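Local atomic coordinates of protein (sliding clamp) (Enterobacteria phage RB69, PDB entry 1B77), a protein that forms a ring-shaped trimer that probably encircles DNA and, by binding the tail of the phage DNA polymerase, keeps replication processive. Residues I48-A53 against I73-D78. Numbering follows the deposited sequence.
Sequences IDFDVA and ISMHTD
F50 lays one face of its ring against the backbone of S74 and M75, a worked example of how an aromatic side chain can tie a loop to an edge strand where the two backbones do not pair. Both segments lie in the part of the chain with the DNA polymerase processivity factor fold, and the contact joins the loop leading into strand 52-54 to the edge of the three-stranded antiparallel sheet 72-75, 81-84 and 88-92. The two backbones keep their distance, 7.2 Å between CA of F50 and CA of S74, and the touching parts, 49-52 and 73-75, run 62° apart.

The ring spans that gap. CG of F50 stands between the backbone N and the carbonyl carbon (chi1 68°), which carries the ring off the loop toward strand 72-75. M75 N sits 3.9 Å above the plane of the F50 ring, over its centre, while S74 C lies over the same face nearer the rim. At the far end of the ring, CZ of F50 meets CG1 of I73 at 4.1 Å, an apolar touch deeper in the domain, where I73 also packs on M1 and I81. OD1 of D49 lies in the plane of the F50 ring at its edge, while OD2 of D49 is hydrogen-bonded to the amino-terminal N of M1.

The M75 side chain runs obliquely from the same face, over the CD2-CE2 rim. Its CB comes within 3.9 Å of F50 CD2, and the chain, extended through CG and SD, then bends at the last torsion (chi3 -79°). That bend brings the methyl back beside the ring and toward V52, whose CB is 4.5 Å from M75 CE. The same methyl ends 3.3 Å from the carbonyl oxygen O of D51.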
loop_
_atom_site.group_PDB
_atom_site.type_symbol
_atom_site.label_atom_id
_atom_site.label_comp_id
_atom_site.label_asym_id
_atom_site.label_seq_id
_atom_site.Cartn_x
_atom_site.Cartn_y
_atom_site.Cartn_z
ATOM N N ILE A 48 24.840 24.942 -4.248
ATOM C CA ILE A 48 25.255 24.326 -2.992
ATOM C C ILE A 48 26.337 25.238 -2.410
ATOM O O ILE A 48 27.366 25.466 -3.052
ATOM C CB ILE A 48 25.833 22.928 -3.231
ATOM C CG1 ILE A 48 24.752 22.026 -3.831
ATOM C CG2 ILE A 48 26.383 22.367 -1.938
ATOM C CD1 ILE A 48 25.232 20.637 -4.194
ATOM N N ASP A 49 26.108 25.755 -1.202
ATOM C CA ASP A 49 27.057 26.682 -0.586
ATOM C C ASP A 49 27.905 26.183 0.574
ATOM O O ASP A 49 28.496 26.975 1.302
ATOM C CB ASP A 49 26.342 27.979 -0.190
ATOM C CG ASP A 49 25.183 27.750 0.764
ATOM O OD1 ASP A 49 25.102 26.657 1.369
ATOM O OD2 ASP A 49 24.357 28.681 0.915
ATOM N N PHE A 50 27.956 24.874 0.766
ATOM C CA PHE A 50 28.811 24.297 1.793
ATOM C C PHE A 50 28.971 22.821 1.484
ATOM O O PHE A 50 28.085 22.209 0.887
ATOM C CB PHE A 50 28.263 24.527 3.216
ATOM C CG PHE A 50 26.989 23.797 3.526
ATOM C CD1 PHE A 50 25.769 24.250 3.036
ATOM C CD2 PHE A 50 27.005 22.676 4.355
ATOM C CE1 PHE A 50 24.586 23.601 3.363
ATOM C CE2 PHE A 50 25.823 22.019 4.689
ATOM C CZ PHE A 50 24.608 22.485 4.193
ATOM N N ASP A 51 30.117 22.259 1.840
ATOM C CA ASP A 51 30.365 20.852 1.579
ATOM C C ASP A 51 29.934 20.016 2.777
ATOM O O ASP A 51 30.218 20.358 3.930
ATOM C CB ASP A 51 31.843 20.626 1.272
ATOM C CG ASP A 51 32.359 21.587 0.222
ATOM O OD1 ASP A 51 32.245 21.266 -0.982
ATOM O OD2 ASP A 51 32.854 22.678 0.603
ATOM N N VAL A 52 29.228 18.926 2.503
ATOM C CA VAL A 52 28.755 18.070 3.578
ATOM C C VAL A 52 28.366 16.700 3.048
ATOM O O VAL A 52 27.800 16.573 1.962
ATOM C CB VAL A 52 27.540 18.718 4.301
ATOM C CG1 VAL A 52 26.352 18.796 3.350
ATOM C CG2 VAL A 52 27.195 17.935 5.581
ATOM N N ALA A 53 28.691 15.676 3.824
ATOM C CA ALA A 53 28.379 14.316 3.452
ATOM C C ALA A 53 27.111 13.872 4.166
ATOM O O ALA A 53 26.926 14.141 5.351
ATOM C CB ALA A 53 29.538 13.395 3.819
ATOM N N ILE A 73 18.885 25.988 4.284
ATOM C CA ILE A 73 19.703 24.963 4.915
ATOM C C ILE A 73 21.175 25.352 4.888
ATOM O O ILE A 73 21.690 25.802 3.867
ATOM C CB ILE A 73 19.504 23.587 4.246
ATOM C CG1 ILE A 73 20.591 22.626 4.722
ATOM C CG2 ILE A 73 19.488 23.729 2.747
ATOM C CD1 ILE A 73 20.506 21.246 4.123
ATOM N N SER A 74 21.841 25.174 6.025
ATOM C CA SER A 74 23.247 25.526 6.164
ATOM C C SER A 74 23.906 24.646 7.214
ATOM O O SER A 74 23.255 23.797 7.825
ATOM C CB SER A 74 23.371 26.982 6.598
ATOM O OG SER A 74 22.774 27.161 7.872
ATOM N N MET A 75 25.199 24.856 7.429
ATOM C CA MET A 75 25.914 24.073 8.419
ATOM C C MET A 75 25.812 24.740 9.787
ATOM O O MET A 75 26.073 25.927 9.942
ATOM C CB MET A 75 27.377 23.903 8.017
ATOM C CG MET A 75 28.100 22.859 8.862
ATOM S SD MET A 75 29.840 22.645 8.441
ATOM C CE MET A 75 29.678 21.589 6.956
ATOM N N HIS A 76 25.419 23.955 10.778
ATOM C CA HIS A 76 25.252 24.453 12.132
ATOM C C HIS A 76 26.573 24.559 12.885
ATOM O O HIS A 76 27.600 24.036 12.457
ATOM C CB HIS A 76 24.312 23.527 12.904
ATOM C CG HIS A 76 23.852 24.090 14.207
ATOM N ND1 HIS A 76 23.697 23.326 15.343
ATOM C CD2 HIS A 76 23.482 25.352 14.553
ATOM C CE1 HIS A 76 23.260 24.083 16.329
ATOM N NE2 HIS A 76 23.120 25.316 15.876
ATOM N N THR A 77 26.516 25.227 14.030
ATOM C CA THR A 77 27.667 25.433 14.895
ATOM C C THR A 77 28.397 24.151 15.277
ATOM O O THR A 77 29.608 24.169 15.492
ATOM C CB THR A 77 27.240 26.135 16.188
ATOM O OG1 THR A 77 26.709 27.425 15.869
ATOM C CG2 THR A 77 28.421 26.298 17.119
ATOM N N ASP A 78 27.671 23.041 15.369
ATOM C CA ASP A 78 28.298 21.776 15.746
ATOM C C ASP A 78 28.831 20.941 14.577
ATOM O O ASP A 78 29.287 19.814 14.772
ATOM C CB ASP A 78 27.324 20.935 16.577
ATOM C CG ASP A 78 26.012 20.662 15.855
ATOM O OD1 ASP A 78 25.832 21.146 14.716
ATOM O OD2 ASP A 78 25.155 19.956 16.435
#